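Local coordinates for regulatory protein E2 (Bovine papillomavirus type 1, PDB 2JEX) that regulates viral transcription and probably helps initiate viral DNA replication by improving the DNA-binding specificity of E1, the chain here being the N-terminal transactivation domain of E2, at residues Y131-M139 / A148-Y159. The protein carries 1 engineered substitution. Residues are numbered along the deposited sequence; the frame is centred on the assembly and turned at random.
Sequences YTVYSNLYM and AKAGADGTGLYY
Y131 meets L157 through its CB, 4.2 Å from L157 CD1, while its hydroxyl is hydrogen-bonded to E176. V133 divides its two methyls: with CG1 anti to the backbone N (chi1 -177°), that branch touches A150 CB, and CG2 lies 3.6 Å from L157 CD2. At S135 the strand changes direction, and S135 O takes a CA-H...O contact from K149 CA at 3.3 Å. Beyond this bend, L137 and A148 form an antiparallel hydrogen-bonded pair: L137 N to A148 O is 2.7 Å and A148 N to L137 O is 2.6 Å. L137 CD1 reaches both A150 CB and Y159 CB, each at 3.8 Å, thus joining three strands. M139 SD stands over one face of the Y159 ring, displaced toward its rim, 4.3 Å from the centroid and 23° off the normal, a Met-aromatic contact; the turn at chi3 (-73°) brings M139 CE to 3.5 Å from Y159 CE2. As the L137-A148 pair shows, strands 128-140 and 145-152 form a beta hairpin, whose pairing gives way to side-chain contacts before S135. Strand 110-120 pairs with the other edge of 128-140, strand 157-161 continues the sheet beyond 145-152, and F173 of helix 173-180 packs on L157.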
loop_
_atom_site.group_PDB
_atom_site.type_symbol
_atom_site.label_atom_id
_atom_site.label_comp_id
_atom_site.label_asym_id
_atom_site.label_seq_id
_atom_site.Cartn_x
_atom_site.Cartn_y
_atom_site.Cartn_z
ATOM N N TYR A 131 2.768 -9.092 12.551
ATOM C CA TYR A 131 2.509 -7.830 11.846
ATOM C C TYR A 131 3.638 -7.555 10.863
ATOM O O TYR A 131 4.817 -7.687 11.204
ATOM C CB TYR A 131 2.394 -6.672 12.852
ATOM C CG TYR A 131 1.423 -6.962 13.986
ATOM C CD1 TYR A 131 1.816 -7.705 15.098
ATOM C CD2 TYR A 131 0.103 -6.522 13.926
ATOM C CE1 TYR A 131 0.918 -8.003 16.118
ATOM C CE2 TYR A 131 -0.792 -6.807 14.943
ATOM C CZ TYR A 131 -0.373 -7.547 16.037
ATOM O OH TYR A 131 -1.261 -7.826 17.044
ATOM N N THR A 132 3.277 -7.178 9.640
ATOM C CA THR A 132 4.258 -6.829 8.613
ATOM C C THR A 132 4.577 -5.347 8.720
ATOM O O THR A 132 3.683 -4.504 8.620
ATOM C CB THR A 132 3.745 -7.176 7.209
ATOM O OG1 THR A 132 3.433 -8.572 7.162
ATOM C CG2 THR A 132 4.796 -6.856 6.137
ATOM N N VAL A 133 5.855 -5.048 8.957
ATOM C CA VAL A 133 6.336 -3.673 9.091
ATOM C C VAL A 133 7.323 -3.355 7.967
ATOM O O VAL A 133 8.118 -4.203 7.571
ATOM C CB VAL A 133 6.977 -3.432 10.484
ATOM C CG1 VAL A 133 7.418 -1.977 10.658
ATOM C CG2 VAL A 133 5.983 -3.790 11.570
ATOM N N TYR A 134 7.254 -2.132 7.453
ATOM C CA TYR A 134 8.113 -1.692 6.353
ATOM C C TYR A 134 9.167 -0.710 6.848
ATOM O O TYR A 134 8.843 0.266 7.520
ATOM C CB TYR A 134 7.268 -1.114 5.201
ATOM C CG TYR A 134 6.414 -2.178 4.540
ATOM C CD1 TYR A 134 5.100 -2.416 4.958
ATOM C CD2 TYR A 134 6.932 -2.975 3.525
ATOM C CE1 TYR A 134 4.318 -3.409 4.366
ATOM C CE2 TYR A 134 6.162 -3.973 2.932
ATOM C CZ TYR A 134 4.863 -4.190 3.361
ATOM O OH TYR A 134 4.113 -5.186 2.767
ATOM N N SER A 135 10.431 -0.985 6.533
ATOM C CA SER A 135 11.540 -0.170 7.025
ATOM C C SER A 135 11.607 1.188 6.332
ATOM O O SER A 135 12.187 2.138 6.873
ATOM C CB SER A 135 12.873 -0.909 6.863
ATOM O OG SER A 135 13.183 -1.133 5.494
ATOM N N ASN A 136 11.009 1.271 5.143
ATOM C CA ASN A 136 11.069 2.481 4.327
ATOM C C ASN A 136 9.686 2.931 3.884
ATOM O O ASN A 136 8.979 2.208 3.181
ATOM C CB ASN A 136 12.017 2.290 3.128
ATOM C CG ASN A 136 13.443 1.911 3.557
ATOM O OD1 ASN A 136 13.990 2.468 4.511
ATOM N ND2 ASN A 136 14.041 0.957 2.851
ATOM N N LEU A 137 9.306 4.126 4.328
ATOM C CA LEU A 137 7.991 4.687 4.049
ATOM C C LEU A 137 8.143 6.026 3.354
ATOM O O LEU A 137 8.911 6.883 3.797
ATOM C CB LEU A 137 7.184 4.876 5.339
ATOM C CG LEU A 137 6.940 3.714 6.312
ATOM C CD1 LEU A 137 6.146 4.190 7.527
ATOM C CD2 LEU A 137 6.217 2.572 5.627
ATOM N N TYR A 138 7.399 6.198 2.266
ATOM C CA TYR A 138 7.452 7.420 1.471
ATOM C C TYR A 138 6.094 8.122 1.516
ATOM O O TYR A 138 5.124 7.664 0.904
ATOM C CB TYR A 138 7.865 7.101 0.032
ATOM C CG TYR A 138 9.142 6.296 -0.073
ATOM C CD1 TYR A 138 9.127 4.908 0.091
ATOM C CD2 TYR A 138 10.364 6.919 -0.333
ATOM C CE1 TYR A 138 10.296 4.157 0.005
ATOM C CE2 TYR A 138 11.545 6.175 -0.427
ATOM C CZ TYR A 138 11.499 4.796 -0.254
ATOM O OH TYR A 138 12.642 4.049 -0.345
ATOM N N MET A 139 6.038 9.230 2.253
ATOM C CA MET A 139 4.782 9.927 2.521
ATOM C C MET A 139 4.796 11.394 2.114
ATOM O O MET A 139 5.795 12.093 2.287
ATOM C CB MET A 139 4.370 9.777 3.994
ATOM C CG MET A 139 5.524 9.703 4.986
ATOM S SD MET A 139 5.043 9.052 6.608
ATOM C CE MET A 139 4.112 10.449 7.255
ATOM N N ALA A 148 10.485 8.020 5.594
ATOM C CA ALA A 148 10.293 7.750 7.008
ATOM C C ALA A 148 10.628 6.289 7.285
ATOM O O ALA A 148 10.521 5.440 6.403
ATOM C CB ALA A 148 8.865 8.069 7.424
ATOM N N LYS A 149 11.064 6.006 8.508
ATOM C CA LYS A 149 11.374 4.640 8.909
ATOM C C LYS A 149 10.325 4.149 9.895
ATOM O O LYS A 149 9.882 4.890 10.770
ATOM C CB LYS A 149 12.782 4.555 9.523
ATOM C CG LYS A 149 13.941 4.474 8.508
ATOM C CD LYS A 149 14.206 5.817 7.814
ATOM C CE LYS A 149 15.539 5.814 7.072
ATOM N NZ LYS A 149 15.930 7.197 6.656
ATOM N N ALA A 150 9.916 2.900 9.738
ATOM C CA ALA A 150 8.955 2.308 10.652
ATOM C C ALA A 150 9.600 1.221 11.496
ATOM O O ALA A 150 10.533 0.541 11.058
ATOM C CB ALA A 150 7.747 1.756 9.898
ATOM N N GLY A 151 9.094 1.075 12.716
ATOM C CA GLY A 151 9.550 0.032 13.617
ATOM C C GLY A 151 8.486 -0.265 14.644
ATOM O O GLY A 151 7.408 0.323 14.601
ATOM N N ALA A 152 8.807 -1.179 15.555
ATOM C CA ALA A 152 7.955 -1.543 16.676
ATOM C C ALA A 152 8.718 -1.469 18.000
ATOM O O ALA A 152 9.927 -1.738 18.059
ATOM C CB ALA A 152 7.405 -2.935 16.479
ATOM N N ASP A 153 8.005 -1.093 19.057
ATOM C CA ASP A 153 8.536 -1.158 20.410
ATOM C C ASP A 153 7.454 -1.720 21.334
ATOM O O ASP A 153 6.545 -2.400 20.862
ATOM C CB ASP A 153 9.035 0.217 20.867
ATOM C CG ASP A 153 7.961 1.289 20.813
ATOM O OD1 ASP A 153 8.329 2.479 20.814
ATOM O OD2 ASP A 153 6.755 0.956 20.771
ATOM N N GLY A 154 7.549 -1.443 22.633
ATOM C CA GLY A 154 6.573 -1.932 23.612
ATOM C C GLY A 154 5.191 -1.309 23.499
ATOM O O GLY A 154 4.213 -1.869 23.987
ATOM N N THR A 155 5.107 -0.153 22.851
ATOM C CA THR A 155 3.854 0.579 22.740
ATOM C C THR A 155 3.071 0.165 21.477
ATOM O O THR A 155 1.862 -0.074 21.534
ATOM C CB THR A 155 4.119 2.108 22.791
ATOM O OG1 THR A 155 4.779 2.434 24.022
ATOM C CG2 THR A 155 2.833 2.907 22.703
ATOM N N GLY A 156 3.767 0.062 20.350
ATOM C CA GLY A 156 3.125 -0.257 19.096
ATOM C C GLY A 156 4.030 -0.107 17.896
ATOM O O GLY A 156 5.258 -0.086 18.009
ATOM N N LEU A 157 3.401 -0.022 16.736
ATOM C CA LEU A 157 4.093 0.236 15.489
ATOM C C LEU A 157 4.031 1.734 15.246
ATOM O O LEU A 157 3.021 2.377 15.532
ATOM C CB LEU A 157 3.434 -0.545 14.362
ATOM C CG LEU A 157 3.098 -2.015 14.624
ATOM C CD1 LEU A 157 2.135 -2.539 13.546
ATOM C CD2 LEU A 157 4.342 -2.841 14.637
ATOM N N TYR A 158 5.126 2.284 14.739
ATOM C CA TYR A 158 5.332 3.729 14.707
ATOM C C TYR A 158 6.236 4.080 13.538
ATOM O O TYR A 158 6.979 3.230 13.033
ATOM C CB TYR A 158 6.010 4.196 16.008
ATOM C CG TYR A 158 7.442 3.709 16.141
ATOM C CD1 TYR A 158 8.491 4.381 15.506
ATOM C CD2 TYR A 158 7.749 2.566 16.881
ATOM C CE1 TYR A 158 9.796 3.931 15.598
ATOM C CE2 TYR A 158 9.071 2.111 16.997
ATOM C CZ TYR A 158 10.083 2.799 16.349
ATOM O OH TYR A 158 11.386 2.375 16.439
ATOM N N TYR A 159 6.185 5.343 13.134
ATOM C CA TYR A 159 7.154 5.895 12.192
ATOM C C TYR A 159 7.702 7.184 12.776
ATOM O O TYR A 159 7.028 7.841 13.571
ATOM C CB TYR A 159 6.517 6.137 10.810
ATOM C CG TYR A 159 5.401 7.166 10.792
ATOM C CD1 TYR A 159 4.066 6.777 10.938
ATOM C CD2 TYR A 159 5.675 8.523 10.616
ATOM C CE1 TYR A 159 3.036 7.706 10.924
ATOM C CE2 TYR A 159 4.650 9.465 10.602
ATOM C CZ TYR A 159 3.330 9.044 10.753
ATOM O OH TYR A 159 2.306 9.967 10.739
#